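Local coordinates for protein-glutaminase (Chryseobacterium proteolyticum, PDB 2ZK9) that probably hydrolyses the side-chain amides of protein-bound glutamine residues, deamidating them to glutamate, at residues 115-118 against 119-123; 12-15 against 16-19; 160-163 against 164-168; 48-51 against 52-56. All coordinates share one frame; numbering follows the deposited sequence. Where two conformers were deposited one is given.

Interaction 1. Residues 115-118 against 119-123; sequences TAWR and NACVN
The sulfur of Cys121 sits over one face of the indole of Trp117, four residues earlier. SG lies 4.5 Å from the centroid of the five-membered ring of Trp117, 17° off the ring normal, so the cysteine sulfur lies over the pi cloud in a sulfur-aromatic contact. The two side chains reach each other because the indole is thrown back from the helix, its CG opposite the backbone N (chi1 179°), while Cys121 turns SG to the side of its own N. A small polarisable atom suits this place, covering the ring at the closing turn of helix 114-120. That turn changes its bonding there: Cys121 N is 3.0 Å from Arg118 O, a hydrogen bond that comes from above the carbonyl plane, and makes a weak bond, 3.3 Å, with Trp117 O. One step earlier the spacing is regular, Ala120 N bonding Ala116 O at 3.1 Å. On the outer side a water donates to both Ala116 O (2.8 Å) and Asn119 OD1 (3.0 Å); it thus bridges two acceptors, a helix carbonyl and the exposed Asn119 amide oxygen. Arg118 bends at chi3 and turns one face of its guanidinium to Thr115 CA, which lies toward the rim; its NH1 meets Asp114 and Gln63, and it makes a cation-pi contact with Tyr134. Trp117, its NE1 bonded to Asp103, meets the ring of His83 and presses the helix on strands 61-66 and 82-91, where Val65 also touches Arg118 and Cys121.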
loop_
_atom_site.group_PDB
_atom_site.type_symbol
_atom_site.label_atom_id
_atom_site.label_comp_id
_atom_site.label_asym_id
_atom_site.label_seq_id
_atom_site.Cartn_x
_atom_site.Cartn_y
_atom_site.Cartn_z
ATOM N N THR A 115 -3.186 8.165 -10.942
ATOM C CA THR A 115 -3.224 7.660 -12.313
ATOM C C THR A 115 -1.916 6.961 -12.646
ATOM O O THR A 115 -1.982 5.883 -13.270
ATOM C CB THR A 115 -3.489 8.797 -13.296
ATOM O OG1 THR A 115 -2.523 9.815 -12.982
ATOM C CG2 THR A 115 -4.876 9.380 -13.121
ATOM N N ALA A 116 -0.763 7.456 -12.208
ATOM C CA ALA A 116 0.480 6.715 -12.449
ATOM C C ALA A 116 0.477 5.389 -11.727
ATOM O O ALA A 116 0.939 4.354 -12.243
ATOM C CB ALA A 116 1.652 7.567 -12.006
ATOM N N TRP A 117 -0.049 5.390 -10.517
ATOM C CA TRP A 117 -0.119 4.182 -9.713
ATOM C C TRP A 117 -0.979 3.098 -10.365
ATOM O O TRP A 117 -0.570 1.945 -10.475
ATOM C CB TRP A 117 -0.596 4.531 -8.323
ATOM C CG TRP A 117 -0.730 3.365 -7.395
ATOM C CD1 TRP A 117 0.262 2.637 -6.804
ATOM C CD2 TRP A 117 -1.963 2.820 -6.946
ATOM N NE1 TRP A 117 -0.283 1.673 -6.004
ATOM C CE2 TRP A 117 -1.647 1.741 -6.063
ATOM C CE3 TRP A 117 -3.309 3.107 -7.162
ATOM C CZ2 TRP A 117 -2.620 0.998 -5.439
ATOM C CZ3 TRP A 117 -4.275 2.364 -6.553
ATOM C CH2 TRP A 117 -3.953 1.310 -5.689
ATOM N N ARG A 118 -2.190 3.485 -10.748
ATOM C CA ARG A 118 -3.057 2.476 -11.379
ATOM C C ARG A 118 -2.428 1.932 -12.646
ATOM O O ARG A 118 -2.537 0.752 -12.967
ATOM C CB ARG A 118 -4.432 3.036 -11.661
ATOM C CG ARG A 118 -5.236 3.298 -10.362
ATOM C CD ARG A 118 -6.734 3.512 -10.647
ATOM N NE ARG A 118 -7.008 4.607 -11.561
ATOM C CZ ARG A 118 -7.089 5.865 -11.189
ATOM N NH1 ARG A 118 -6.926 6.255 -9.940
ATOM N NH2 ARG A 118 -7.346 6.799 -12.137
ATOM N N ASN A 119 -1.747 2.818 -13.411
ATOM C CA ASN A 119 -1.083 2.318 -14.633
ATOM C C ASN A 119 0.021 1.309 -14.307
ATOM O O ASN A 119 0.186 0.366 -15.105
ATOM C CB ASN A 119 -0.581 3.531 -15.416
ATOM C CG ASN A 119 0.037 3.106 -16.729
ATOM O OD1 ASN A 119 1.262 3.214 -16.852
ATOM N ND2 ASN A 119 -0.733 2.624 -17.661
ATOM N N ALA A 120 0.729 1.443 -13.185
ATOM C CA ALA A 120 1.708 0.450 -12.786
ATOM C C ALA A 120 1.093 -0.854 -12.371
ATOM O O ALA A 120 1.811 -1.864 -12.271
ATOM C CB ALA A 120 2.584 0.995 -11.672
ATOM N N CYS A 121 -0.220 -0.871 -12.100
ATOM C CA CYS A 121 -0.951 -2.099 -11.806
ATOM C C CYS A 121 -1.462 -2.811 -13.039
ATOM O O CYS A 121 -2.082 -3.864 -12.915
ATOM C CB CYS A 121 -2.127 -1.763 -10.877
ATOM S SG CYS A 121 -1.657 -1.134 -9.261
ATOM N N VAL A 122 -1.213 -2.238 -14.220
ATOM C CA VAL A 122 -1.579 -2.855 -15.487
ATOM C C VAL A 122 -0.354 -2.799 -16.401
ATOM O O VAL A 122 -0.391 -2.304 -17.528
ATOM C CB VAL A 122 -2.843 -2.246 -16.094
ATOM C CG1 VAL A 122 -4.056 -2.760 -15.291
ATOM C CG2 VAL A 122 -2.805 -0.728 -16.175
ATOM N N ASN A 123 0.755 -3.351 -15.918
ATOM C CA ASN A 123 2.051 -3.279 -16.569
ATOM C C ASN A 123 2.132 -4.368 -17.641
ATOM O O ASN A 123 2.270 -5.546 -17.307
ATOM C CB ASN A 123 3.140 -3.412 -15.505
ATOM C CG ASN A 123 4.509 -3.185 -16.070
ATOM O OD1 ASN A 123 4.780 -3.414 -17.234
ATOM N ND2 ASN A 123 5.389 -2.738 -15.179
HETATM O O HOH W 1 2.640 4.254 -14.442
#

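Interaction 2. Residues 12-15 against 16-19; sequences NSLF and NQIK
The ring of Phe15 has the amide of Asn16 at its edge: Asn16 OD1 lies in the ring plane, 3.9 Å from Phe15 CD1, with the two planes 68° apart. Lys19 approaches the same ring obliquely, its CD 4.1 Å from Phe15 CE1, and the lysine chain keeps company with the ring along its length. Since CG of Phe15 is anti to the backbone N (chi1 -179°), the ring swings out on the side that Lys19 follows one turn later; the flexible methylenes of lysine suit this, lying against the aromatic ring while the ammonium reaches on to the carbonyl of Ser108. In one of its two conformers the amide of Gln17 turns back towards Ser13, NE2 standing 3.2 Å from Ser13 OG, and its OE1 is taken by Asn56. All of this belongs to an amphipathic alpha-helix, 8-19, whose regular i to i-4 bonds include Asn16 N to Asn12 O at 2.9 Å (167°) and Lys19 N to Phe15 O, also 2.9 Å. Branched and aromatic carbon fits the buried side, whereas Asn12, Ser13 and Asn16 bring amides and a hydroxyl to the more exposed one. Leu14 and Ile18 form the inner side: Ile18 meets Met49, Ile52 and Leu53 of helix 42-55, and with Phe15 it rests on Ile102 of strand 97-102.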
loop_
_atom_site.group_PDB
_atom_site.type_symbol
_atom_site.label_atom_id
_atom_site.label_comp_id
_atom_site.label_asym_id
_atom_site.label_seq_id
_atom_site.Cartn_x
_atom_site.Cartn_y
_atom_site.Cartn_z
ATOM N N ASN A 12 6.879 14.494 2.511
ATOM C CA ASN A 12 8.167 13.810 2.245
ATOM C C ASN A 12 8.703 13.136 3.476
ATOM O O ASN A 12 9.236 12.029 3.443
ATOM C CB ASN A 12 9.166 14.845 1.681
ATOM C CG ASN A 12 8.792 15.221 0.262
ATOM O OD1 ASN A 12 8.165 14.523 -0.527
ATOM N ND2 ASN A 12 9.275 16.438 -0.093
ATOM N N SER A 13 8.576 13.773 4.609
ATOM C CA SER A 13 8.958 13.170 5.870
ATOM C C SER A 13 8.198 11.868 6.089
ATOM O O SER A 13 8.754 10.845 6.538
ATOM C CB SER A 13 8.700 14.170 7.034
ATOM O OG SER A 13 8.966 13.470 8.230
ATOM N N LEU A 14 6.883 11.919 5.885
ATOM C CA LEU A 14 6.071 10.725 6.089
ATOM C C LEU A 14 6.485 9.620 5.091
ATOM O O LEU A 14 6.567 8.434 5.483
ATOM C CB LEU A 14 4.606 11.074 5.964
ATOM C CG LEU A 14 4.011 11.969 7.014
ATOM C CD1 LEU A 14 2.662 12.490 6.540
ATOM C CD2 LEU A 14 3.863 11.159 8.313
ATOM N N PHE A 15 6.748 9.962 3.838
ATOM C CA PHE A 15 7.245 8.976 2.880
ATOM C C PHE A 15 8.528 8.321 3.409
ATOM O O PHE A 15 8.670 7.089 3.368
ATOM C CB PHE A 15 7.459 9.631 1.511
ATOM C CG PHE A 15 7.939 8.596 0.522
ATOM C CD1 PHE A 15 9.290 8.365 0.282
ATOM C CD2 PHE A 15 7.035 7.838 -0.147
ATOM C CE1 PHE A 15 9.672 7.374 -0.583
ATOM C CE2 PHE A 15 7.415 6.834 -1.003
ATOM C CZ PHE A 15 8.730 6.580 -1.184
ATOM N N ASN A 16 9.466 9.147 3.868
ATOM C CA ASN A 16 10.704 8.594 4.391
ATOM C C ASN A 16 10.481 7.697 5.591
ATOM O O ASN A 16 11.134 6.639 5.742
ATOM C CB ASN A 16 11.675 9.760 4.708
ATOM C CG ASN A 16 12.190 10.436 3.471
ATOM O OD1 ASN A 16 12.231 9.907 2.359
ATOM N ND2 ASN A 16 12.582 11.701 3.724
ATOM N N GLN A 17 9.581 8.100 6.485
ATOM C CA GLN A 17 9.263 7.271 7.644
ATOM C C GLN A 17 8.743 5.910 7.213
ATOM O O GLN A 17 9.109 4.878 7.803
ATOM C CB GLN A 17 8.243 7.941 8.557
ATOM C CG GLN A 17 8.774 9.245 9.177
ATOM C CD GLN A 17 7.673 9.841 9.972
ATOM O OE1 GLN A 17 7.106 9.105 10.784
ATOM N NE2 GLN A 17 7.342 11.104 9.725
ATOM N N ILE A 18 7.888 5.899 6.220
ATOM C CA ILE A 18 7.361 4.614 5.675
ATOM C C ILE A 18 8.472 3.820 5.062
ATOM O O ILE A 18 8.603 2.616 5.339
ATOM C CB ILE A 18 6.227 4.950 4.677
ATOM C CG1 ILE A 18 4.963 5.419 5.432
ATOM C CG2 ILE A 18 5.926 3.717 3.854
ATOM C CD1 ILE A 18 3.942 6.059 4.548
ATOM N N LYS A 19 9.306 4.445 4.229
ATOM C CA LYS A 19 10.367 3.711 3.546
ATOM C C LYS A 19 11.335 3.123 4.548
ATOM O O LYS A 19 11.861 2.027 4.362
ATOM C CB LYS A 19 11.048 4.586 2.489
ATOM C CG LYS A 19 11.859 3.683 1.519
ATOM C CD LYS A 19 12.385 4.397 0.301
ATOM C CE LYS A 19 13.166 3.565 -0.637
ATOM N NZ LYS A 19 13.842 4.345 -1.672
#

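Interaction 3. Residues 160-163 against 164-168; sequences NCVL and TKFSL
Two groups of Thr164 gather at one carbonyl oxygen, Asn160 O. The amide, Thr164 N, makes the helical hydrogen bond to Asn160 O at 3.0 Å (158°). The hydroxyl, Thr164 OG1, also stands 3.0 Å from Asn160 O, although its proton has another acceptor within reach and the bond is not settled. Folding OG1 back beside its own N (chi1 -65°) places it there, which is how threonine can be tolerated in an exposed position along a helix: the hydroxyl returns to the backbone. One residue on, Lys165 N bonds Cys161 O at 3.0 Å. Phe166 N is shared, bonding Val162 O at 3.1 Å and more weakly Leu163 O at 3.2 Å. An apolar pair, Val162 and Phe166, one turn apart, meets on another side of the helix. Val162 CG1 is 3.8 Å from Phe166 CE2, and valine and ring extend together from the backbone. With CG1 opposite the backbone N (chi1 168°), this branch of Val162 lies against the ring. Phe166 meets Tyr37 edge-to-face, and Val162 reaches Tyr43 and Ala44 of helix 42-55. Cys161, on the more exposed side, carries the disulfide to Cys183. This is i to i+4 packing at the C-terminal end of the amphipathic alpha-helix 157-165, with Phe166 just beyond it, the disulfide fastening the solvent side to the C-terminal tail while Val162 and Phe166 are buried.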
loop_
_atom_site.group_PDB
_atom_site.type_symbol
_atom_site.label_atom_id
_atom_site.label_comp_id
_atom_site.label_asym_id
_atom_site.label_seq_id
_atom_site.Cartn_x
_atom_site.Cartn_y
_atom_site.Cartn_z
ATOM N N ASN A 160 -0.310 -6.940 11.421
ATOM C CA ASN A 160 1.005 -7.291 11.969
ATOM C C ASN A 160 1.270 -8.773 11.801
ATOM O O ASN A 160 2.409 -9.175 11.572
ATOM C CB ASN A 160 1.107 -6.825 13.419
ATOM C CG ASN A 160 1.227 -5.346 13.533
ATOM O OD1 ASN A 160 2.043 -4.723 12.816
ATOM N ND2 ASN A 160 0.532 -4.748 14.485
ATOM N N CYS A 161 0.232 -9.605 11.930
ATOM C CA CYS A 161 0.394 -11.054 11.770
ATOM C C CYS A 161 0.798 -11.403 10.361
ATOM O O CYS A 161 1.720 -12.221 10.126
ATOM C CB CYS A 161 -0.933 -11.767 12.105
ATOM S SG CYS A 161 -0.756 -13.541 12.417
ATOM N N VAL A 162 0.149 -10.775 9.362
ATOM C CA VAL A 162 0.454 -11.058 7.953
ATOM C C VAL A 162 1.855 -10.565 7.637
ATOM O O VAL A 162 2.629 -11.271 6.986
ATOM C CB VAL A 162 -0.622 -10.458 7.056
ATOM C CG1 VAL A 162 -0.187 -10.466 5.610
ATOM C CG2 VAL A 162 -1.939 -11.181 7.263
ATOM N N LEU A 163 2.188 -9.349 8.046
ATOM C CA LEU A 163 3.544 -8.854 7.787
ATOM C C LEU A 163 4.601 -9.793 8.379
ATOM O O LEU A 163 5.616 -10.066 7.732
ATOM C CB LEU A 163 3.733 -7.446 8.312
ATOM C CG LEU A 163 2.902 -6.344 7.624
ATOM C CD1 LEU A 163 3.119 -5.035 8.354
ATOM C CD2 LEU A 163 3.251 -6.244 6.152
ATOM N N THR A 164 4.382 -10.301 9.583
ATOM C CA THR A 164 5.325 -11.215 10.175
ATOM C C THR A 164 5.426 -12.496 9.372
ATOM O O THR A 164 6.540 -12.989 9.110
ATOM C CB THR A 164 4.971 -11.475 11.641
ATOM O OG1 THR A 164 5.126 -10.239 12.342
ATOM C CG2 THR A 164 5.875 -12.497 12.260
ATOM N N LYS A 165 4.294 -13.027 8.923
ATOM C CA LYS A 165 4.343 -14.236 8.100
ATOM C C LYS A 165 5.123 -14.056 6.823
ATOM O O LYS A 165 5.778 -15.014 6.344
ATOM C CB LYS A 165 2.926 -14.694 7.817
ATOM C CG LYS A 165 2.430 -15.611 8.927
ATOM C CD LYS A 165 1.032 -16.143 8.639
ATOM C CE LYS A 165 0.532 -16.890 9.874
ATOM N NZ LYS A 165 1.362 -18.106 10.116
ATOM N N PHE A 166 5.113 -12.883 6.237
ATOM C CA PHE A 166 5.792 -12.612 4.991
ATOM C C PHE A 166 7.165 -11.993 5.143
ATOM O O PHE A 166 7.829 -11.660 4.144
ATOM C CB PHE A 166 4.930 -11.755 4.056
ATOM C CG PHE A 166 3.603 -12.356 3.636
ATOM C CD1 PHE A 166 3.278 -13.695 3.762
ATOM C CD2 PHE A 166 2.662 -11.535 3.018
ATOM C CE1 PHE A 166 2.058 -14.181 3.317
ATOM C CE2 PHE A 166 1.464 -12.021 2.595
ATOM C CZ PHE A 166 1.147 -13.345 2.755
ATOM N N SER A 167 7.658 -11.833 6.365
ATOM C CA SER A 167 8.849 -11.076 6.680
ATOM C C SER A 167 10.064 -11.498 5.893
ATOM O O SER A 167 10.845 -10.619 5.508
ATOM C CB SER A 167 9.134 -11.180 8.164
ATOM O OG SER A 167 9.302 -12.502 8.651
ATOM N N LEU A 168 10.282 -12.804 5.726
ATOM C CA LEU A 168 11.503 -13.277 5.053
ATOM C C LEU A 168 11.380 -13.380 3.541
ATOM O O LEU A 168 12.365 -13.758 2.874
ATOM C CB LEU A 168 11.866 -14.657 5.673
ATOM C CG LEU A 168 11.933 -14.651 7.187
ATOM C CD1 LEU A 168 12.239 -16.087 7.632
ATOM C CD2 LEU A 168 12.966 -13.613 7.617
#

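Interaction 4. Residues 48-51 against 52-56; sequences KMRQ and ILMNN
Arg50 and Met54, one helical turn apart, meet through a guanidinium lying beneath a sulfur. From CB the arginine chain runs out straight, CG anti to the backbone N (chi1 173°). Arg50 CG is 4.1 Å from Met54 SD, CD swings farther off (4.5 Å), and NE and CZ come back to 3.8 and 3.4 Å from that sulfur. At the tip Arg50 NH1 and NH2 stand 3.6 and 3.5 Å from Met54 SD. The sulfur therefore sits 3.3 Å above the guanidinium plane, over its centre. Met54 supplies it by turning CG beside its own backbone N, against the Arg50 carbonyl, and bending at chi3, so that its methyl reaches towards NH2. The backbone is regular here, Met54 N bonding Arg50 O. On another side of the helix Lys48 NZ bonds Gln51 OE1 at 2.8 Å on a lone pair, and a water donates to the same oxygen while accepting a weak bond from Asn55 ND2. Ile52 and Leu53 are buried, Leu53 packing on Ile86 and Val88 of strand 82-91, whereas the longer polar chains line the outer surface of helix 42-55. Arg50 NE has a salt bridge to Asp59, which probably limits its rotation. With the charge so answered, one face of the guanidinium can accept methionine, whose polarisable sulfur electrons are probably drawn towards the cation.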
loop_
_atom_site.group_PDB
_atom_site.type_symbol
_atom_site.label_atom_id
_atom_site.label_comp_id
_atom_site.label_asym_id
_atom_site.label_seq_id
_atom_site.Cartn_x
_atom_site.Cartn_y
_atom_site.Cartn_z
ATOM N N LYS A 48 -0.487 -0.777 7.526
ATOM C CA LYS A 48 0.708 -0.440 8.297
ATOM C C LYS A 48 1.235 0.938 7.922
ATOM O O LYS A 48 1.648 1.714 8.787
ATOM C CB LYS A 48 1.775 -1.500 8.134
ATOM C CG LYS A 48 2.900 -1.444 9.142
ATOM C CD LYS A 48 2.478 -1.828 10.552
ATOM C CE LYS A 48 3.650 -1.926 11.487
ATOM N NZ LYS A 48 3.252 -2.171 12.876
ATOM N N MET A 49 1.198 1.275 6.628
ATOM C CA MET A 49 1.539 2.646 6.232
ATOM C C MET A 49 0.627 3.653 6.889
ATOM O O MET A 49 1.063 4.707 7.343
ATOM C CB MET A 49 1.468 2.806 4.709
ATOM C CG MET A 49 2.556 2.030 3.975
ATOM S SD MET A 49 2.698 2.515 2.225
ATOM C CE MET A 49 1.311 1.662 1.489
ATOM N N ARG A 50 -0.664 3.345 6.945
ATOM C CA ARG A 50 -1.637 4.216 7.613
ATOM C C ARG A 50 -1.309 4.362 9.087
ATOM O O ARG A 50 -1.414 5.459 9.614
ATOM C CB ARG A 50 -3.043 3.705 7.407
ATOM C CG ARG A 50 -4.061 4.490 8.231
ATOM C CD ARG A 50 -5.447 4.042 7.876
ATOM N NE ARG A 50 -6.471 4.767 8.688
ATOM C CZ ARG A 50 -7.019 4.306 9.769
ATOM N NH1 ARG A 50 -6.770 3.074 10.264
ATOM N NH2 ARG A 50 -7.931 5.078 10.398
ATOM N N GLN A 51 -0.857 3.294 9.761
ATOM C CA GLN A 51 -0.484 3.388 11.157
ATOM C C GLN A 51 0.652 4.404 11.318
ATOM O O GLN A 51 0.678 5.161 12.306
ATOM C CB GLN A 51 -0.108 2.028 11.729
ATOM C CG GLN A 51 0.292 2.048 13.192
ATOM C CD GLN A 51 0.842 0.731 13.698
ATOM O OE1 GLN A 51 1.771 0.209 13.117
ATOM N NE2 GLN A 51 0.180 0.191 14.749
ATOM N N ILE A 52 1.618 4.421 10.416
ATOM C CA ILE A 52 2.703 5.387 10.494
ATOM C C ILE A 52 2.157 6.822 10.350
ATOM O O ILE A 52 2.527 7.715 11.103
ATOM C CB ILE A 52 3.802 5.082 9.470
ATOM C CG1 ILE A 52 4.448 3.730 9.837
ATOM C CG2 ILE A 52 4.783 6.219 9.386
ATOM C CD1 ILE A 52 5.333 3.147 8.795
ATOM N N LEU A 53 1.246 7.038 9.416
ATOM C CA LEU A 53 0.627 8.362 9.321
ATOM C C LEU A 53 -0.100 8.713 10.631
ATOM O O LEU A 53 0.050 9.833 11.131
ATOM C CB LEU A 53 -0.376 8.467 8.149
ATOM C CG LEU A 53 0.235 9.127 6.861
ATOM C CD1 LEU A 53 1.363 8.306 6.306
ATOM C CD2 LEU A 53 -0.854 9.308 5.836
ATOM N N MET A 54 -0.842 7.778 11.209
ATOM C CA MET A 54 -1.560 8.052 12.411
ATOM C C MET A 54 -0.631 8.328 13.588
ATOM O O MET A 54 -0.942 9.169 14.427
ATOM C CB MET A 54 -2.571 6.932 12.716
ATOM C CG MET A 54 -3.712 6.866 11.745
ATOM S SD MET A 54 -4.926 5.612 12.065
ATOM C CE MET A 54 -5.641 6.118 13.607
ATOM N N ASN A 55 0.487 7.652 13.653
ATOM C CA ASN A 55 1.478 7.935 14.686
ATOM C C ASN A 55 1.834 9.409 14.654
ATOM O O ASN A 55 2.119 9.978 15.693
ATOM C CB ASN A 55 2.666 7.010 14.493
ATOM C CG ASN A 55 2.459 5.533 14.920
ATOM O OD1 ASN A 55 1.536 5.211 15.711
ATOM N ND2 ASN A 55 3.356 4.726 14.397
ATOM N N ASN A 56 1.844 9.991 13.476
ATOM C CA ASN A 56 2.182 11.374 13.202
ATOM C C ASN A 56 1.006 12.331 13.305
ATOM O O ASN A 56 1.177 13.520 13.071
ATOM C CB ASN A 56 2.772 11.535 11.783
ATOM C CG ASN A 56 4.218 11.168 11.650
ATOM O OD1 ASN A 56 5.186 11.940 11.771
ATOM N ND2 ASN A 56 4.507 9.887 11.469
HETATM O O HOH W 2 3.978 1.858 13.253
#

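Interactions 2 and 4 touch directly, their centres 10 Å apart: Gln17 OE1 and Asn56 ND2, 2.8 Å apart, make a probable hydrogen bond, and Ile18 CD1 is 3.8 Å from Leu53 CD1, so the two helices pack as neighbours. Interaction 4 also joins interaction 3, where Asn160 OD1 and Lys48 NZ form a probable hydrogen bond at 2.8 Å; helix 42-55 thus bridges the helices of both. Interaction 1 stands apart, its centre 24 Å from that of interaction 4, on the opposite side of the chain's centre. The bound sodium ion lies about 7 Å from the side chain of Phe166, about 9 Å from that of Trp117 and about 11 Å from that of Met49.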